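Local coordinates for protein putative exotoxin (superantigen) (Streptococcus pyogenes, PDB 1TY0) that acts as a secreted superantigen, probably toxic, that can use one common surface for T-cell receptor binding and for dimerization, and also binds zinc, at residues Ile21-Thr26 against Gly74-Phe79; Ser51-Val56 against Val84-Gly89; Leu160-Asn165 against Ser202-Tyr207. All coordinates share one frame; numbering follows the deposited sequence.

How the contacts relate
The two-domain architecture of staphylococcal and streptococcal superantigens is well illustrated by these three contacts. Contacts 1 and 2 belong to one barrel-like sheet of the OB-fold domain; their centres lie about 8 Å apart, and their segments alternate along the chain, so that each contact encloses part of the other. They touch where Y77 of the 74-79 segment probably hydrogen-bonds Y86 through the backbone and stacks its ring on Y88. Contact 3 follows later in the chain, in the beta-grasp domain, with its centre about 24 Å from that of contact 1 and about 27 Å from that of contact 2. The second subunit reaches the first two contacts, whereas zinc ligands lie in the third.

Contact 1: residues Ile21-Thr26 against Gly74-Phe79; sequences IPVDYT and GLPYIF
The N-H of V23 meets the carbonyl oxygen of G74, with V23 N and G74 O 2.8 Å apart. The return bond, from G74 N to V23 O, measures 3.0 Å, and the two together make V23 and G74 an antiparallel hydrogen-bonded pair. Toward Y25 the pairing runs on, through backbone bonding to I72; on the other side it stops at P76, whose nitrogen has no hydrogen to offer I21 O, and P76 CD lies 3.7 Å from that oxygen instead. The proline ring thus packs on backbone as well as on side chain.

Side chains carry the contact on from here. L75 starts out pointing away from the facing segment, but with CG anti to the carbonyl carbon (chi1 -49°), the branch carrying CD2 comes back to 3.7 Å from P22 CB. On the other flank, V23 and P76 slide past one another in opposite directions, with V23 CG2 and P76 CD 4.1 Å apart. The second methyl of V23, CG1, sits in plane at the edge of the Y25 ring.

In the OB-fold domain, this pairing joins the start of strand 23-26 to the end of strand 69-74, where the chain departs into a loop. Q132 of helix 131-146 accepts a hydrogen bond from L75 N, and F187 of helix 183-187 packs on the L75 side chain. V23 rests on Y85 and I87 of strand 84-93, while I21 of the second subunit packs against both V23 and P76.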
ATOM      1  N   ILE A  21      -1.857   1.023  -0.831  1.00 12.11           N
ATOM      2  CA  ILE A  21      -2.263   1.859   0.294  1.00 11.50           C
ATOM      3  C   ILE A  21      -1.568   3.204   0.097  1.00 10.00           C
ATOM      4  O   ILE A  21      -0.349   3.261  -0.029  1.00 12.81           O
ATOM      5  CB  ILE A  21      -1.798   1.249   1.636  1.00 12.67           C
ATOM      6  CG1 ILE A  21      -2.638   0.007   1.952  1.00 16.55           C
ATOM      7  CG2 ILE A  21      -1.915   2.281   2.760  1.00 15.00           C
ATOM      8  CD1 ILE A  21      -4.079   0.314   2.250  1.00 19.15           C
ATOM      9  N   PRO A  22      -2.335   4.306   0.080  1.00 10.09           N
ATOM     10  CA  PRO A  22      -1.720   5.622  -0.116  1.00 10.42           C
ATOM     11  C   PRO A  22      -1.068   6.246   1.105  1.00 10.95           C
ATOM     12  O   PRO A  22      -1.353   5.870   2.241  1.00 11.93           O
ATOM     13  CB  PRO A  22      -2.888   6.470  -0.608  1.00 11.36           C
ATOM     14  CG  PRO A  22      -4.037   5.909   0.181  1.00 14.59           C
ATOM     15  CD  PRO A  22      -3.806   4.408   0.100  1.00 10.95           C
ATOM     16  N   VAL A  23      -0.182   7.200   0.841  1.00 10.10           N
ATOM     17  CA  VAL A  23       0.479   7.968   1.890  1.00  9.08           C
ATOM     18  C   VAL A  23      -0.551   9.063   2.129  1.00  8.84           C
ATOM     19  O   VAL A  23      -0.771   9.913   1.266  1.00  8.83           O
ATOM     20  CB  VAL A  23       1.792   8.586   1.388  1.00  8.04           C
ATOM     21  CG1 VAL A  23       2.356   9.520   2.451  1.00  9.88           C
ATOM     22  CG2 VAL A  23       2.791   7.487   1.066  1.00 10.24           C
ATOM     23  N   ASP A  24      -1.175   9.035   3.302  1.00  9.26           N
ATOM     24  CA  ASP A  24      -2.249   9.961   3.641  1.00 10.15           C
ATOM     25  C   ASP A  24      -2.006  10.611   4.997  1.00 10.83           C
ATOM     26  O   ASP A  24      -2.173   9.969   6.038  1.00  9.86           O
ATOM     27  CB  ASP A  24      -3.556   9.152   3.662  1.00 11.66           C
ATOM     28  CG  ASP A  24      -4.790   9.992   3.928  1.00 14.95           C
ATOM     29  OD1 ASP A  24      -4.677  11.154   4.360  1.00 15.80           O
ATOM     30  OD2 ASP A  24      -5.901   9.458   3.713  1.00 19.65           O
ATOM     31  N   TYR A  25      -1.607  11.882   4.986  1.00 10.15           N
ATOM     32  CA  TYR A  25      -1.345  12.606   6.228  1.00 12.10           C
ATOM     33  C   TYR A  25      -1.836  14.036   6.108  1.00 12.37           C
ATOM     34  O   TYR A  25      -1.698  14.651   5.056  1.00 13.61           O
ATOM     35  CB  TYR A  25       0.154  12.604   6.530  1.00 10.91           C
ATOM     36  CG  TYR A  25       0.669  11.232   6.895  1.00 11.51           C
ATOM     37  CD1 TYR A  25       0.479  10.721   8.172  1.00 12.84           C
ATOM     38  CD2 TYR A  25       1.287  10.420   5.942  1.00 12.25           C
ATOM     39  CE1 TYR A  25       0.888   9.432   8.501  1.00 14.14           C
ATOM     40  CE2 TYR A  25       1.696   9.128   6.259  1.00 12.59           C
ATOM     41  CZ  TYR A  25       1.491   8.642   7.540  1.00 14.45           C
ATOM     42  OH  TYR A  25       1.853   7.356   7.865  1.00 16.80           O
ATOM     43  N   THR A  26      -2.387  14.574   7.191  1.00 12.38           N
ATOM     44  CA  THR A  26      -2.897  15.938   7.145  1.00 11.39           C
ATOM     45  C   THR A  26      -2.195  16.894   8.108  1.00 12.52           C
ATOM     46  O   THR A  26      -1.657  16.481   9.141  1.00 14.88           O
ATOM     47  CB  THR A  26      -4.413  15.965   7.433  1.00 15.38           C
ATOM     48  OG1 THR A  26      -4.670  15.326   8.687  1.00 16.95           O
ATOM     49  CG2 THR A  26      -5.179  15.229   6.336  1.00 18.66           C
ATOM     50  N   GLY A  74      -0.622  10.869  -1.556  1.00  9.04           N
ATOM     51  CA  GLY A  74       0.140  10.431  -2.708  1.00  9.75           C
ATOM     52  C   GLY A  74       0.362   8.939  -2.719  1.00  7.88           C
ATOM     53  O   GLY A  74       0.372   8.290  -1.669  1.00  9.45           O
ATOM     54  N   LEU A  75       0.543   8.391  -3.915  1.00  7.23           N
ATOM     55  CA  LEU A  75       0.768   6.958  -4.044  1.00  7.90           C
ATOM     56  C   LEU A  75       2.266   6.703  -4.103  1.00  6.78           C
ATOM     57  O   LEU A  75       2.964   7.252  -4.961  1.00  8.89           O
ATOM     58  CB  LEU A  75       0.069   6.436  -5.306  1.00  9.62           C
ATOM     59  CG  LEU A  75      -1.393   6.885  -5.434  1.00  7.57           C
ATOM     60  CD1 LEU A  75      -2.024   6.270  -6.687  1.00 10.26           C
ATOM     61  CD2 LEU A  75      -2.169   6.475  -4.190  1.00  8.59           C
ATOM     62  N   PRO A  76       2.794   5.882  -3.176  1.00  7.50           N
ATOM     63  CA  PRO A  76       4.234   5.594  -3.171  1.00  7.96           C
ATOM     64  C   PRO A  76       4.643   4.805  -4.409  1.00  9.29           C
ATOM     65  O   PRO A  76       3.956   3.862  -4.796  1.00 10.15           O
ATOM     66  CB  PRO A  76       4.417   4.795  -1.884  1.00  8.85           C
ATOM     67  CG  PRO A  76       3.133   4.010  -1.809  1.00  8.19           C
ATOM     68  CD  PRO A  76       2.092   5.073  -2.158  1.00  9.52           C
ATOM     69  N   TYR A  77       5.759   5.184  -5.028  1.00 10.14           N
ATOM     70  CA  TYR A  77       6.207   4.488  -6.231  1.00  9.83           C
ATOM     71  C   TYR A  77       7.463   3.645  -6.014  1.00 11.78           C
ATOM     72  O   TYR A  77       7.848   2.843  -6.871  1.00 12.71           O
ATOM     73  CB  TYR A  77       6.424   5.495  -7.371  1.00 10.60           C
ATOM     74  CG  TYR A  77       7.464   6.562  -7.099  1.00  9.67           C
ATOM     75  CD1 TYR A  77       8.820   6.317  -7.323  1.00 11.33           C
ATOM     76  CD2 TYR A  77       7.093   7.816  -6.626  1.00 10.05           C
ATOM     77  CE1 TYR A  77       9.780   7.302  -7.083  1.00 12.57           C
ATOM     78  CE2 TYR A  77       8.044   8.808  -6.378  1.00 12.36           C
ATOM     79  CZ  TYR A  77       9.384   8.546  -6.609  1.00 13.84           C
ATOM     80  OH  TYR A  77      10.326   9.523  -6.361  1.00 11.68           O
ATOM     81  N   ILE A  78       8.097   3.823  -4.864  1.00 11.94           N
ATOM     82  CA  ILE A  78       9.296   3.064  -4.543  1.00 11.32           C
ATOM     83  C   ILE A  78       9.530   3.112  -3.043  1.00  9.89           C
ATOM     84  O   ILE A  78       9.125   4.069  -2.383  1.00  8.63           O
ATOM     85  CB  ILE A  78      10.536   3.642  -5.267  1.00 12.78           C
ATOM     86  CG1 ILE A  78      11.701   2.659  -5.180  1.00 15.13           C
ATOM     87  CG2 ILE A  78      10.945   4.973  -4.649  1.00 14.57           C
ATOM     88  CD1 ILE A  78      11.514   1.418  -6.021  1.00 20.83           C
ATOM     89  N   PHE A  79      10.162   2.069  -2.511  1.00 10.90           N
ATOM     90  CA  PHE A  79      10.487   2.000  -1.090  1.00 10.89           C
ATOM     91  C   PHE A  79      11.996   1.857  -0.953  1.00 11.39           C
ATOM     92  O   PHE A  79      12.656   1.258  -1.810  1.00 11.89           O
ATOM     93  CB  PHE A  79       9.818   0.789  -0.419  1.00 12.69           C
ATOM     94  CG  PHE A  79       8.319   0.823  -0.448  1.00 14.46           C
ATOM     95  CD1 PHE A  79       7.621   1.905   0.075  1.00 17.08           C
ATOM     96  CD2 PHE A  79       7.603  -0.239  -0.988  1.00 18.76           C
ATOM     97  CE1 PHE A  79       6.229   1.928   0.062  1.00 16.32           C
ATOM     98  CE2 PHE A  79       6.207  -0.225  -1.005  1.00 20.09           C
ATOM     99  CZ  PHE A  79       5.522   0.862  -0.479  1.00 19.16           C
TER

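Contact 2: residues Ser51-Val56 against Val84-Gly89; sequences SVDSEV and VYYIYG
Strands 51-55 and 84-88 run parallel; their segment axes approach to 4.6 Å and are inclined by 19°. Their hydrogen bonds alternate in the parallel manner: D53 N donates to Y85 O at 2.8 Å and D53 O accepts from I87 N, while E55 donates to I87 O and accepts from G89 N. On the face of V52 and S54, V52 CG1 meets I87 CD1 at 3.8 Å, and V52 CG2 lies at the edge of the Y85 ring. At the G89 end of this face, the S54 side chain swings OG away from its own N-H (chi1 174°) and donates to G89 O at 2.7 Å.

Such a parallel pair among otherwise antiparallel strands is the closure of an OB-fold barrel, where the third barrel strand meets the fifth; I72 of strand 69-74 packs on V52 and I87.

The opposite face carries S51, D53 and E55 with V84, Y86 and Y88. D53 OD2 sits in plane at the edge of the Y86 ring, 3.3 Å from Y86 CD1, with its carboxylate nearly perpendicular to the ring (83°), while V84 CG1 sits over one face of that ring, offset toward its rim. E55 and Y88 lie side by side and point the same way, E55 toward a salt bridge with K191, and the Y88 hydroxyl toward S184 and K188.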
ATOM      1  N   SER A  51       9.914  11.518   7.056  1.00  9.74           N
ATOM      2  CA  SER A  51       9.467  12.569   6.167  1.00 11.52           C
ATOM      3  C   SER A  51       8.887  12.015   4.881  1.00 10.06           C
ATOM      4  O   SER A  51       8.892  10.805   4.636  1.00 10.38           O
ATOM      5  CB  SER A  51      10.629  13.518   5.846  1.00 13.45           C
ATOM      6  OG  SER A  51      11.721  12.812   5.287  1.00 16.15           O
ATOM      7  N   VAL A  52       8.359  12.921   4.079  1.00  7.67           N
ATOM      8  CA  VAL A  52       7.797  12.564   2.790  1.00  9.24           C
ATOM      9  C   VAL A  52       8.467  13.449   1.755  1.00  8.03           C
ATOM     10  O   VAL A  52       8.545  14.667   1.928  1.00  9.52           O
ATOM     11  CB  VAL A  52       6.279  12.812   2.743  1.00  7.82           C
ATOM     12  CG1 VAL A  52       5.749  12.586   1.316  1.00  7.27           C
ATOM     13  CG2 VAL A  52       5.570  11.881   3.719  1.00  9.63           C
ATOM     14  N   ASP A  53       8.982  12.828   0.702  1.00  8.12           N
ATOM     15  CA  ASP A  53       9.598  13.563  -0.390  1.00  9.82           C
ATOM     16  C   ASP A  53       8.634  13.531  -1.559  1.00  8.91           C
ATOM     17  O   ASP A  53       8.418  12.483  -2.160  1.00  8.29           O
ATOM     18  CB  ASP A  53      10.918  12.934  -0.833  1.00 11.36           C
ATOM     19  CG  ASP A  53      11.365  13.445  -2.195  1.00 13.73           C
ATOM     20  OD1 ASP A  53      11.137  14.642  -2.479  1.00 12.04           O
ATOM     21  OD2 ASP A  53      11.937  12.657  -2.980  1.00 19.11           O
ATOM     22  N   SER A  54       8.043  14.679  -1.868  1.00  8.11           N
ATOM     23  CA  SER A  54       7.118  14.765  -2.987  1.00  9.90           C
ATOM     24  C   SER A  54       7.842  15.423  -4.152  1.00  8.83           C
ATOM     25  O   SER A  54       8.216  16.587  -4.075  1.00 10.44           O
ATOM     26  CB  SER A  54       5.894  15.605  -2.619  1.00  9.34           C
ATOM     27  OG  SER A  54       5.076  15.784  -3.764  1.00 12.15           O
ATOM     28  N   GLU A  55       8.034  14.674  -5.229  1.00 10.24           N
ATOM     29  CA  GLU A  55       8.714  15.199  -6.407  1.00 10.61           C
ATOM     30  C   GLU A  55       7.677  15.728  -7.391  1.00 11.74           C
ATOM     31  O   GLU A  55       6.688  15.055  -7.683  1.00 11.69           O
ATOM     32  CB  GLU A  55       9.546  14.095  -7.052  1.00 11.78           C
ATOM     33  CG  GLU A  55      10.387  14.555  -8.229  1.00 14.10           C
ATOM     34  CD  GLU A  55      11.171  13.417  -8.844  1.00 16.98           C
ATOM     35  OE1 GLU A  55      12.006  12.815  -8.131  1.00 15.74           O
ATOM     36  OE2 GLU A  55      10.950  13.119 -10.041  1.00 17.95           O
ATOM     37  N   VAL A  56       7.904  16.934  -7.901  1.00 11.02           N
ATOM     38  CA  VAL A  56       6.960  17.539  -8.830  1.00 12.47           C
ATOM     39  C   VAL A  56       7.608  18.194 -10.043  1.00 14.78           C
ATOM     40  O   VAL A  56       8.834  18.248 -10.169  1.00 14.48           O
ATOM     41  CB  VAL A  56       6.086  18.602  -8.120  1.00 11.19           C
ATOM     42  CG1 VAL A  56       5.177  17.933  -7.087  1.00 11.28           C
ATOM     43  CG2 VAL A  56       6.973  19.641  -7.436  1.00 11.79           C
ATOM     44  N   VAL A  84      11.465   7.470   4.821  1.00  8.70           N
ATOM     45  CA  VAL A  84      10.990   8.524   3.941  1.00  8.94           C
ATOM     46  C   VAL A  84      10.029   7.885   2.951  1.00  8.05           C
ATOM     47  O   VAL A  84      10.305   6.802   2.440  1.00 10.86           O
ATOM     48  CB  VAL A  84      12.144   9.126   3.110  1.00  9.38           C
ATOM     49  CG1 VAL A  84      11.604  10.185   2.167  1.00  9.88           C
ATOM     50  CG2 VAL A  84      13.204   9.714   4.022  1.00 10.39           C
ATOM     51  N   TYR A  85       8.902   8.537   2.697  1.00  8.48           N
ATOM     52  CA  TYR A  85       7.965   8.038   1.696  1.00  8.20           C
ATOM     53  C   TYR A  85       8.248   8.834   0.419  1.00  7.94           C
ATOM     54  O   TYR A  85       8.435  10.050   0.471  1.00  9.09           O
ATOM     55  CB  TYR A  85       6.511   8.274   2.114  1.00  8.41           C
ATOM     56  CG  TYR A  85       5.992   7.310   3.154  1.00  9.62           C
ATOM     57  CD1 TYR A  85       6.063   5.933   2.955  1.00 12.62           C
ATOM     58  CD2 TYR A  85       5.407   7.780   4.325  1.00 11.60           C
ATOM     59  CE1 TYR A  85       5.558   5.042   3.906  1.00 13.79           C
ATOM     60  CE2 TYR A  85       4.900   6.903   5.280  1.00 12.20           C
ATOM     61  CZ  TYR A  85       4.976   5.540   5.064  1.00 12.79           C
ATOM     62  OH  TYR A  85       4.446   4.686   6.001  1.00 13.59           O
ATOM     63  N   TYR A  86       8.265   8.151  -0.720  1.00  7.57           N
ATOM     64  CA  TYR A  86       8.526   8.808  -2.000  1.00  7.08           C
ATOM     65  C   TYR A  86       7.268   8.798  -2.856  1.00  7.16           C
ATOM     66  O   TYR A  86       6.751   7.738  -3.215  1.00  8.86           O
ATOM     67  CB  TYR A  86       9.681   8.106  -2.720  1.00  8.56           C
ATOM     68  CG  TYR A  86      10.981   8.271  -1.975  1.00  7.75           C
ATOM     69  CD1 TYR A  86      11.655   9.491  -1.992  1.00 11.80           C
ATOM     70  CD2 TYR A  86      11.498   7.242  -1.185  1.00 12.57           C
ATOM     71  CE1 TYR A  86      12.807   9.693  -1.242  1.00 15.31           C
ATOM     72  CE2 TYR A  86      12.661   7.438  -0.421  1.00 12.86           C
ATOM     73  CZ  TYR A  86      13.302   8.666  -0.458  1.00 14.53           C
ATOM     74  OH  TYR A  86      14.433   8.891   0.291  1.00 17.86           O
ATOM     75  N   ILE A  87       6.767   9.995  -3.159  1.00  7.44           N
ATOM     76  CA  ILE A  87       5.551  10.147  -3.958  1.00  7.13           C
ATOM     77  C   ILE A  87       5.737  11.259  -4.986  1.00  7.67           C
ATOM     78  O   ILE A  87       6.710  12.010  -4.924  1.00  7.96           O
ATOM     79  CB  ILE A  87       4.336  10.532  -3.070  1.00  7.60           C
ATOM     80  CG1 ILE A  87       4.604  11.874  -2.375  1.00  7.77           C
ATOM     81  CG2 ILE A  87       4.080   9.437  -2.023  1.00  8.79           C
ATOM     82  CD1 ILE A  87       3.406  12.429  -1.608  1.00  9.38           C
ATOM     83  N   TYR A  88       4.808  11.348  -5.934  1.00  7.57           N
ATOM     84  CA  TYR A  88       4.834  12.410  -6.941  1.00  7.95           C
ATOM     85  C   TYR A  88       3.640  13.297  -6.615  1.00  6.90           C
ATOM     86  O   TYR A  88       2.519  12.801  -6.490  1.00  8.60           O
ATOM     87  CB  TYR A  88       4.661  11.842  -8.353  1.00  7.88           C
ATOM     88  CG  TYR A  88       5.804  10.989  -8.838  1.00  9.09           C
ATOM     89  CD1 TYR A  88       7.114  11.473  -8.837  1.00  8.92           C
ATOM     90  CD2 TYR A  88       5.573   9.710  -9.345  1.00 10.04           C
ATOM     91  CE1 TYR A  88       8.166  10.704  -9.337  1.00 12.72           C
ATOM     92  CE2 TYR A  88       6.616   8.937  -9.849  1.00 11.34           C
ATOM     93  CZ  TYR A  88       7.908   9.439  -9.842  1.00 13.27           C
ATOM     94  OH  TYR A  88       8.946   8.673 -10.347  1.00 13.76           O
ATOM     95  N   GLY A  89       3.871  14.600  -6.468  1.00  7.83           N
ATOM     96  CA  GLY A  89       2.778  15.507  -6.150  1.00  7.47           C
ATOM     97  C   GLY A  89       2.015  15.130  -4.886  1.00 10.25           C
ATOM     98  O   GLY A  89       2.618  14.735  -3.881  1.00  9.47           O
TER

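Contact 3: residues Leu160-Asn165 against Ser202-Tyr207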
ATOM      1  N   LEU A 160     -11.853   9.559 -17.305  1.00 20.35           N
ATOM      2  CA  LEU A 160     -12.431  10.154 -16.115  1.00 20.61           C
ATOM      3  C   LEU A 160     -12.436  11.644 -16.400  1.00 21.73           C
ATOM      4  O   LEU A 160     -11.392  12.224 -16.696  1.00 18.93           O
ATOM      5  CB  LEU A 160     -11.566   9.861 -14.885  1.00 22.07           C
ATOM      6  CG  LEU A 160     -11.796  10.760 -13.667  1.00 23.87           C
ATOM      7  CD1 LEU A 160     -13.246  10.686 -13.223  1.00 23.69           C
ATOM      8  CD2 LEU A 160     -10.864  10.333 -12.543  1.00 24.89           C
ATOM      9  N   GLU A 161     -13.613  12.258 -16.346  1.00 22.29           N
ATOM     10  CA  GLU A 161     -13.712  13.686 -16.596  1.00 25.05           C
ATOM     11  C   GLU A 161     -14.249  14.385 -15.362  1.00 25.62           C
ATOM     12  O   GLU A 161     -15.270  13.984 -14.804  1.00 25.43           O
ATOM     13  CB  GLU A 161     -14.632  13.972 -17.784  1.00 29.07           C
ATOM     14  CG  GLU A 161     -14.193  13.331 -19.088  1.00 33.12           C
ATOM     15  CD  GLU A 161     -14.835  13.990 -20.292  1.00 37.17           C
ATOM     16  OE1 GLU A 161     -16.043  14.306 -20.222  1.00 39.60           O
ATOM     17  OE2 GLU A 161     -14.136  14.190 -21.309  1.00 39.61           O
ATOM     18  N   ILE A 162     -13.546  15.427 -14.936  1.00 25.55           N
ATOM     19  CA  ILE A 162     -13.953  16.187 -13.768  1.00 26.09           C
ATOM     20  C   ILE A 162     -14.423  17.568 -14.189  1.00 25.77           C
ATOM     21  O   ILE A 162     -13.661  18.342 -14.772  1.00 26.18           O
ATOM     22  CB  ILE A 162     -12.791  16.336 -12.769  1.00 27.39           C
ATOM     23  CG1 ILE A 162     -12.258  14.955 -12.391  1.00 29.01           C
ATOM     24  CG2 ILE A 162     -13.262  17.085 -11.530  1.00 29.05           C
ATOM     25  CD1 ILE A 162     -13.309  14.039 -11.817  1.00 30.38           C
ATOM     26  N   ALA A 163     -15.684  17.867 -13.898  1.00 24.90           N
ATOM     27  CA  ALA A 163     -16.259  19.157 -14.246  1.00 24.38           C
ATOM     28  C   ALA A 163     -16.013  20.182 -13.145  1.00 24.39           C
ATOM     29  O   ALA A 163     -16.448  20.009 -12.006  1.00 22.25           O
ATOM     30  CB  ALA A 163     -17.752  19.009 -14.499  1.00 24.54           C
ATOM     31  N   ILE A 164     -15.305  21.246 -13.502  1.00 24.52           N
ATOM     32  CA  ILE A 164     -14.989  22.328 -12.581  1.00 27.38           C
ATOM     33  C   ILE A 164     -15.695  23.577 -13.101  1.00 28.29           C
ATOM     34  O   ILE A 164     -15.754  23.798 -14.311  1.00 28.44           O
ATOM     35  CB  ILE A 164     -13.468  22.597 -12.546  1.00 28.06           C
ATOM     36  CG1 ILE A 164     -12.716  21.294 -12.269  1.00 29.86           C
ATOM     37  CG2 ILE A 164     -13.147  23.654 -11.504  1.00 28.33           C
ATOM     38  CD1 ILE A 164     -13.076  20.630 -10.959  1.00 32.82           C
ATOM     39  N   ASN A 165     -16.232  24.387 -12.194  1.00 30.25           N
ATOM     40  CA  ASN A 165     -16.930  25.603 -12.594  1.00 32.44           C
ATOM     41  C   ASN A 165     -16.045  26.422 -13.530  1.00 33.13           C
ATOM     42  O   ASN A 165     -14.899  26.726 -13.202  1.00 32.82           O
ATOM     43  CB  ASN A 165     -17.299  26.446 -11.367  1.00 34.57           C
ATOM     44  CG  ASN A 165     -18.145  25.684 -10.358  1.00 37.18           C
ATOM     45  OD1 ASN A 165     -19.083  24.970 -10.723  1.00 37.81           O
ATOM     46  ND2 ASN A 165     -17.825  25.845  -9.077  1.00 38.98           N
ATOM     47  N   SER A 202     -17.980  20.543  -9.655  1.00 22.81           N
ATOM     48  CA  SER A 202     -19.391  20.392 -10.001  1.00 25.32           C
ATOM     49  C   SER A 202     -19.825  18.933  -9.936  1.00 25.06           C
ATOM     50  O   SER A 202     -20.745  18.578  -9.203  1.00 26.31           O
ATOM     51  CB  SER A 202     -19.657  20.936 -11.402  1.00 25.88           C
ATOM     52  OG  SER A 202     -20.991  20.666 -11.789  1.00 27.74           O
ATOM     53  N   HIS A 203     -19.151  18.094 -10.715  1.00 24.52           N
ATOM     54  CA  HIS A 203     -19.445  16.668 -10.759  1.00 23.96           C
ATOM     55  C   HIS A 203     -18.382  15.998 -11.608  1.00 22.57           C
ATOM     56  O   HIS A 203     -17.457  16.650 -12.086  1.00 23.28           O
ATOM     57  CB  HIS A 203     -20.820  16.415 -11.385  1.00 24.68           C
ATOM     58  CG  HIS A 203     -20.935  16.897 -12.797  1.00 25.84           C
ATOM     59  ND1 HIS A 203     -21.036  18.233 -13.123  1.00 26.90           N
ATOM     60  CD2 HIS A 203     -20.929  16.224 -13.973  1.00 25.80           C
ATOM     61  CE1 HIS A 203     -21.086  18.362 -14.437  1.00 26.29           C
ATOM     62  NE2 HIS A 203     -21.023  17.158 -14.977  1.00 25.76           N
ATOM     63  N   PHE A 204     -18.513  14.693 -11.796  1.00 22.10           N
ATOM     64  CA  PHE A 204     -17.558  13.968 -12.613  1.00 21.28           C
ATOM     65  C   PHE A 204     -18.305  13.011 -13.525  1.00 22.59           C
ATOM     66  O   PHE A 204     -19.487  12.727 -13.323  1.00 22.64           O
ATOM     67  CB  PHE A 204     -16.562  13.203 -11.730  1.00 20.44           C
ATOM     68  CG  PHE A 204     -17.142  11.995 -11.054  1.00 19.66           C
ATOM     69  CD1 PHE A 204     -17.161  10.765 -11.697  1.00 20.63           C
ATOM     70  CD2 PHE A 204     -17.667  12.087  -9.768  1.00 18.56           C
ATOM     71  CE1 PHE A 204     -17.695   9.637 -11.069  1.00 21.93           C
ATOM     72  CE2 PHE A 204     -18.201  10.971  -9.130  1.00 19.49           C
ATOM     73  CZ  PHE A 204     -18.215   9.741  -9.781  1.00 20.91           C
ATOM     74  N   ASP A 205     -17.607  12.532 -14.543  1.00 21.42           N
ATOM     75  CA  ASP A 205     -18.177  11.594 -15.489  1.00 21.75           C
ATOM     76  C   ASP A 205     -17.152  10.502 -15.710  1.00 20.12           C
ATOM     77  O   ASP A 205     -15.962  10.777 -15.821  1.00 21.81           O
ATOM     78  CB  ASP A 205     -18.466  12.274 -16.834  1.00 24.08           C
ATOM     79  CG  ASP A 205     -19.595  13.279 -16.757  1.00 26.81           C
ATOM     80  OD1 ASP A 205     -20.733  12.874 -16.441  1.00 27.10           O
ATOM     81  OD2 ASP A 205     -19.347  14.477 -17.017  1.00 28.83           O
ATOM     82  N   ILE A 206     -17.622   9.264 -15.749  1.00 19.58           N
ATOM     83  CA  ILE A 206     -16.764   8.121 -16.008  1.00 18.71           C
ATOM     84  C   ILE A 206     -17.277   7.545 -17.318  1.00 19.50           C
ATOM     85  O   ILE A 206     -18.443   7.162 -17.413  1.00 19.67           O
ATOM     86  CB  ILE A 206     -16.891   7.031 -14.923  1.00 19.42           C
ATOM     87  CG1 ILE A 206     -16.360   7.549 -13.587  1.00 19.66           C
ATOM     88  CG2 ILE A 206     -16.114   5.783 -15.346  1.00 19.06           C
ATOM     89  CD1 ILE A 206     -16.551   6.570 -12.439  1.00 22.38           C
ATOM     90  N   TYR A 207     -16.413   7.508 -18.326  1.00 17.75           N
ATOM     91  CA  TYR A 207     -16.780   6.962 -19.630  1.00 19.79           C
ATOM     92  C   TYR A 207     -16.044   5.650 -19.852  1.00 18.94           C
ATOM     93  O   TYR A 207     -14.821   5.639 -19.968  1.00 19.34           O
ATOM     94  CB  TYR A 207     -16.385   7.928 -20.748  1.00 20.81           C
ATOM     95  CG  TYR A 207     -17.133   9.243 -20.757  1.00 23.96           C
ATOM     96  CD1 TYR A 207     -18.411   9.340 -21.307  1.00 25.62           C
ATOM     97  CD2 TYR A 207     -16.552  10.396 -20.237  1.00 24.65           C
ATOM     98  CE1 TYR A 207     -19.089  10.559 -21.339  1.00 26.79           C
ATOM     99  CE2 TYR A 207     -17.219  11.615 -20.262  1.00 26.70           C
ATOM    100  CZ  TYR A 207     -18.484  11.693 -20.815  1.00 27.30           C
ATOM    101  OH  TYR A 207     -19.131  12.907 -20.852  1.00 30.37           O
TER
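I162 and F204 form the tight, buried side of this antiparallel pairing, with I162 CD1 pressed to 3.4 Å from F204 CB. L160 CD1 approaches the F204 ring obliquely. Beside them two backbone hydrogen bonds join E161 N to D205 O and D205 N to E161 O, both 2.8 Å.

The other face is more open. There E161 OE1 approaches the edge of the Y207 ring, its carboxylate almost perpendicular (88°) to the ring, and takes only a weak bond from Y207 OH at 3.4 Å. Toward the exposed end, S202 and H203 both oppose A163 in a classic beta bulge. With chi1 at 61°, H203 sets CG between its backbone nitrogen and carbonyl carbon, and the imidazole receives A163 CB over one face, 3.7 Å from the ring centroid, in a CH-pi contact. S202 OG lies in the ring plane, hydrogen-bonded to H203 ND1 at 2.8 Å, which should help fix the ring's rotation. Beyond this, N165 makes only a loose 4.1 Å approach from OD1 to S202 CB.

H203 and D205 are zinc ligands of this protein together with H169, which lies beside A163 on strand 168-173; no zinc is bound to this chain. N107 of strand 105-110 hydrogen-bonds D205 OD1, and helix 131-146 covers L160, I162 and I206, as the helix of a beta-grasp fold packs on its sheet.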